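Local coordinates for endoglucanase (Clostridium thermocellum, PDB 2C4X), which probably hydrolyses cellulose as a whole enzyme, the present piece being its C-terminal PKD domain and CBM44, a module that binds beta-glucan chains and xyloglucan, at residues T167-I178 with E240-D251. The protein carries 1 engineered substitution. Numbering follows the deposited sequence.
With CA (calcium ion), chain C.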
loop_
_atom_site.group_PDB
_atom_site.type_symbol
_atom_site.label_atom_id
_atom_site.label_comp_id
_atom_site.label_asym_id
_atom_site.label_seq_id
_atom_site.Cartn_x
_atom_site.Cartn_y
_atom_site.Cartn_z
ATOM N N THR A 167 3.804 -2.156 -5.243
ATOM C CA THR A 167 4.074 -1.270 -4.117
ATOM C C THR A 167 5.127 -1.893 -3.199
ATOM O O THR A 167 4.948 -3.010 -2.711
ATOM C CB THR A 167 2.772 -0.981 -3.320
ATOM O OG1 THR A 167 1.836 -0.322 -4.176
ATOM C CG2 THR A 167 3.038 -0.102 -2.114
ATOM N N PHE A 168 6.224 -1.166 -2.981
ATOM C CA PHE A 168 7.299 -1.595 -2.084
ATOM C C PHE A 168 7.231 -0.760 -0.810
ATOM O O PHE A 168 6.896 0.425 -0.863
ATOM C CB PHE A 168 8.672 -1.361 -2.728
ATOM C CG PHE A 168 8.932 -2.175 -3.971
ATOM C CD1 PHE A 168 8.307 -1.859 -5.187
ATOM C CD2 PHE A 168 9.843 -3.230 -3.938
ATOM C CE1 PHE A 168 8.566 -2.603 -6.348
ATOM C CE2 PHE A 168 10.116 -3.983 -5.089
ATOM C CZ PHE A 168 9.479 -3.666 -6.301
ATOM N N ARG A 169 7.542 -1.374 0.329
ATOM C CA ARG A 169 7.766 -0.628 1.569
ATOM C C ARG A 169 9.205 -0.822 2.043
ATOM O O ARG A 169 9.653 -1.949 2.267
ATOM C CB ARG A 169 6.762 -1.024 2.663
ATOM C CG ARG A 169 5.379 -0.437 2.454
ATOM C CD ARG A 169 4.496 -1.310 1.574
ATOM N NE ARG A 169 3.135 -0.768 1.500
ATOM C CZ ARG A 169 2.050 -1.470 1.174
ATOM N NH1 ARG A 169 2.142 -2.765 0.889
ATOM N NH2 ARG A 169 0.862 -0.879 1.143
ATOM N N ILE A 170 9.925 0.286 2.181
ATOM C CA ILE A 170 11.358 0.250 2.452
ATOM C C ILE A 170 11.687 1.202 3.594
ATOM O O ILE A 170 11.425 2.399 3.505
ATOM C CB ILE A 170 12.191 0.625 1.176
ATOM C CG1 ILE A 170 11.702 -0.156 -0.051
ATOM C CG2 ILE A 170 13.692 0.388 1.393
ATOM C CD1 ILE A 170 12.224 0.380 -1.398
ATOM N N TRP A 171 12.250 0.657 4.666
ATOM C CA TRP A 171 12.711 1.451 5.798
ATOM C C TRP A 171 14.157 1.846 5.536
ATOM O O TRP A 171 15.045 0.997 5.495
ATOM C CB TRP A 171 12.598 0.642 7.095
ATOM C CG TRP A 171 12.620 1.462 8.363
ATOM C CD1 TRP A 171 11.536 1.930 9.050
ATOM C CD2 TRP A 171 13.777 1.895 9.099
ATOM N NE1 TRP A 171 11.941 2.632 10.161
ATOM C CE2 TRP A 171 13.310 2.626 10.217
ATOM C CE3 TRP A 171 15.159 1.739 8.920
ATOM C CZ2 TRP A 171 14.180 3.202 11.158
ATOM C CZ3 TRP A 171 16.025 2.312 9.854
ATOM C CH2 TRP A 171 15.529 3.033 10.961
ATOM N N ILE A 172 14.391 3.140 5.353
ATOM C CA ILE A 172 15.721 3.640 5.005
ATOM C C ILE A 172 16.321 4.422 6.180
ATOM O O ILE A 172 15.691 5.358 6.673
ATOM C CB ILE A 172 15.654 4.506 3.723
ATOM C CG1 ILE A 172 15.096 3.670 2.558
ATOM C CG2 ILE A 172 17.024 5.098 3.374
ATOM C CD1 ILE A 172 14.408 4.475 1.474
ATOM N N PRO A 173 17.536 4.034 6.635
ATOM C CA PRO A 173 18.165 4.698 7.776
ATOM C C PRO A 173 18.893 5.987 7.387
ATOM O O PRO A 173 19.274 6.167 6.225
ATOM C CB PRO A 173 19.172 3.658 8.263
ATOM C CG PRO A 173 19.608 2.965 6.992
ATOM C CD PRO A 173 18.387 2.953 6.092
ATOM N N SER A 174 19.084 6.866 8.369
ATOM C CA SER A 174 19.806 8.119 8.172
ATOM C C SER A 174 21.306 7.930 8.380
ATOM O O SER A 174 21.736 6.971 9.026
ATOM C CB SER A 174 19.282 9.188 9.133
ATOM O OG SER A 174 19.372 8.734 10.468
ATOM N N GLY A 175 22.095 8.855 7.834
ATOM C CA GLY A 175 23.553 8.809 7.942
ATOM C C GLY A 175 24.196 7.640 7.217
ATOM O O GLY A 175 25.262 7.169 7.620
ATOM N N ALA A 176 23.548 7.168 6.151
ATOM C CA ALA A 176 24.059 6.061 5.346
ATOM C C ALA A 176 24.871 6.589 4.163
ATOM O O ALA A 176 24.561 7.662 3.635
ATOM C CB ALA A 176 22.904 5.176 4.856
ATOM N N PRO A 177 25.918 5.844 3.745
ATOM C CA PRO A 177 26.749 6.248 2.607
ATOM C C PRO A 177 26.089 5.948 1.256
ATOM O O PRO A 177 26.694 5.290 0.402
ATOM C CB PRO A 177 28.004 5.393 2.782
ATOM C CG PRO A 177 27.509 4.150 3.420
ATOM C CD PRO A 177 26.404 4.585 4.350
ATOM N N ILE A 178 24.863 6.425 1.063
ATOM C CA ILE A 178 24.142 6.124 -0.173
ATOM C C ILE A 178 23.732 7.388 -0.931
ATOM O O ILE A 178 23.459 8.432 -0.321
ATOM C CB ILE A 178 22.932 5.147 0.055
ATOM C CG1 ILE A 178 21.644 5.889 0.392
ATOM C CG2 ILE A 178 23.232 4.135 1.161
ATOM C CD1 ILE A 178 20.398 5.102 0.003
ATOM N N GLU A 240 32.546 4.366 1.999
ATOM C CA GLU A 240 32.630 3.235 2.920
ATOM C C GLU A 240 31.582 3.366 4.022
ATOM O O GLU A 240 31.211 4.479 4.407
ATOM C CB GLU A 240 34.015 3.176 3.565
ATOM C CG GLU A 240 35.072 2.435 2.769
ATOM C CD GLU A 240 36.433 2.458 3.455
ATOM O OE1 GLU A 240 36.500 2.167 4.674
ATOM O OE2 GLU A 240 37.438 2.771 2.773
ATOM N N GLY A 241 31.113 2.228 4.527
ATOM C CA GLY A 241 30.168 2.213 5.640
ATOM C C GLY A 241 29.224 1.028 5.632
ATOM O O GLY A 241 29.031 0.379 4.602
ATOM N N GLU A 242 28.638 0.755 6.793
ATOM C CA GLU A 242 27.653 -0.306 6.945
ATOM C C GLU A 242 26.301 0.294 7.330
ATOM O O GLU A 242 26.226 1.177 8.192
ATOM C CB GLU A 242 28.114 -1.318 7.996
ATOM C CG GLU A 242 27.271 -2.596 8.064
ATOM C CD GLU A 242 27.773 -3.577 9.127
ATOM O OE1 GLU A 242 28.535 -3.158 10.029
ATOM O OE2 GLU A 242 27.407 -4.772 9.060
ATOM N N PHE A 243 25.245 -0.177 6.669
ATOM C CA PHE A 243 23.886 0.310 6.904
ATOM C C PHE A 243 22.848 -0.799 6.714
ATOM O O PHE A 243 23.089 -1.781 5.997
ATOM C CB PHE A 243 23.570 1.526 6.012
ATOM C CG PHE A 243 23.713 1.262 4.528
ATOM C CD1 PHE A 243 24.948 1.395 3.895
ATOM C CD2 PHE A 243 22.610 0.900 3.765
ATOM C CE1 PHE A 243 25.085 1.158 2.528
ATOM C CE2 PHE A 243 22.735 0.657 2.402
ATOM C CZ PHE A 243 23.979 0.792 1.779
ATOM N N THR A 244 21.690 -0.637 7.351
ATOM C CA THR A 244 20.652 -1.657 7.303
ATOM C C THR A 244 19.327 -1.107 6.802
ATOM O O THR A 244 18.768 -0.157 7.359
ATOM C CB THR A 244 20.487 -2.386 8.669
ATOM O OG1 THR A 244 21.697 -3.091 8.962
ATOM C CG2 THR A 244 19.343 -3.392 8.616
ATOM N N ILE A 245 18.843 -1.723 5.728
ATOM C CA ILE A 245 17.560 -1.381 5.129
ATOM C C ILE A 245 16.569 -2.493 5.450
ATOM O O ILE A 245 16.935 -3.664 5.482
ATOM C CB ILE A 245 17.719 -1.166 3.603
ATOM C CG1 ILE A 245 18.388 0.189 3.339
ATOM C CG2 ILE A 245 16.378 -1.267 2.872
ATOM C CD1 ILE A 245 19.121 0.266 2.031
ATOM N N TYR A 246 15.322 -2.112 5.723
ATOM C CA TYR A 246 14.259 -3.082 5.939
ATOM C C TYR A 246 13.268 -3.026 4.785
ATOM O O TYR A 246 12.967 -1.950 4.260
ATOM C CB TYR A 246 13.558 -2.839 7.278
ATOM C CG TYR A 246 14.471 -2.987 8.474
ATOM C CD1 TYR A 246 15.274 -1.929 8.895
ATOM C CD2 TYR A 246 14.541 -4.186 9.178
ATOM C CE1 TYR A 246 16.124 -2.060 9.991
ATOM C CE2 TYR A 246 15.384 -4.325 10.276
ATOM C CZ TYR A 246 16.171 -3.256 10.679
ATOM O OH TYR A 246 17.005 -3.376 11.769
ATOM N N VAL A 247 12.788 -4.197 4.385
ATOM C CA VAL A 247 11.891 -4.343 3.238
ATOM C C VAL A 247 10.762 -5.286 3.618
ATOM O O VAL A 247 11.003 -6.363 4.160
ATOM C CB VAL A 247 12.621 -4.921 1.992
ATOM C CG1 VAL A 247 11.661 -5.038 0.810
ATOM C CG2 VAL A 247 13.842 -4.067 1.619
ATOM N N ASP A 248 9.529 -4.884 3.329
ATOM C CA ASP A 248 8.371 -5.699 3.690
ATOM C C ASP A 248 7.184 -5.334 2.841
ATOM O O ASP A 248 7.139 -4.243 2.271
ATOM C CB ASP A 248 8.004 -5.522 5.175
ATOM C CG ASP A 248 7.026 -6.580 5.672
ATOM O OD1 ASP A 248 6.936 -7.662 5.047
ATOM O OD2 ASP A 248 6.337 -6.344 6.693
ATOM N N ALA A 249 6.235 -6.264 2.766
ATOM C CA ALA A 249 4.903 -6.015 2.221
ATOM C C ALA A 249 4.937 -5.493 0.785
ATOM O O ALA A 249 4.238 -4.527 0.443
ATOM C CB ALA A 249 4.104 -5.078 3.142
ATOM N N ILE A 250 5.761 -6.132 -0.046
ATOM C CA ILE A 250 5.735 -5.885 -1.492
ATOM C C ILE A 250 4.443 -6.491 -2.034
ATOM O O ILE A 250 4.146 -7.670 -1.799
ATOM C CB ILE A 250 6.964 -6.466 -2.220
ATOM C CG1 ILE A 250 8.257 -5.952 -1.574
ATOM C CG2 ILE A 250 6.929 -6.100 -3.702
ATOM C CD1 ILE A 250 9.512 -6.693 -2.024
ATOM N N ASP A 251 3.661 -5.672 -2.727
ATOM C CA ASP A 251 2.290 -6.038 -3.045
ATOM C C ASP A 251 1.834 -5.518 -4.403
ATOM O O ASP A 251 2.306 -4.482 -4.880
ATOM C CB ASP A 251 1.353 -5.512 -1.949
ATOM C CG ASP A 251 0.093 -6.339 -1.810
ATOM O OD1 ASP A 251 0.043 -7.463 -2.362
ATOM O OD2 ASP A 251 -0.849 -5.868 -1.136
HETATM CA CA CA C . 5.314 -8.637 6.791
HETATM O O HOH W 1 0.501 -1.860 -5.826
HETATM O O HOH W 2 -0.032 -4.682 1.139
HETATM O O HOH W 3 25.876 4.102 7.708
#
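R169 gives its side chain to a backbone irregularity: NH1 donates to A249 O at 2.8 Å, where the antiparallel partner strand has gained a residue. Two residues, F168 and R169, lie between T167 and I170, whereas three, D248, A249 and I250, lie between their partners D251 and V247; the extra residue is the evidence for a beta bulge, and the positive phi of A249 (57°) fits it. A249 O lies close to the guanidinium plane. A bend at chi2 (87°) turns the chain of R169 to this carbonyl, and T167 CG2 covers one guanidinium face. Water joins NH1 to D251 OD2, D251 having its main polar partner in K102, while NE makes a salt bridge to E214.

Within the bulge, D248 grips a calcium ion with both carboxylate oxygens, OD1 at 2.6 Å and OD2 at 2.5 Å; D99, N104, E106, K133 and R136 complete the site. Regular pairing resumes at I170 and V247 and continues to the hydrogen-bonded pair W171-Y246, where W171 N donates to Y246 O (2.7 Å). Their rings form an offset edge-to-face pair, the Y246 edge directed at the W171 face, with planes at 85° and centroids 5.7 Å apart. On the opposite face, I170 CG2 presses on I245 CG2 at 3.5 Å; I170 and V247 both touch I233 of strand 229-238, and thus the second sheet of the sandwich. Past the strand, I178 CG2 sits over the F243 ring, 3.7 Å from its centroid.

In this CBM44 beta-sandwich, the bonds of NH1 and NE thus fix the guanidinium's orientation, and NH1 satisfies the bulge carbonyl next to calcium ligand D248.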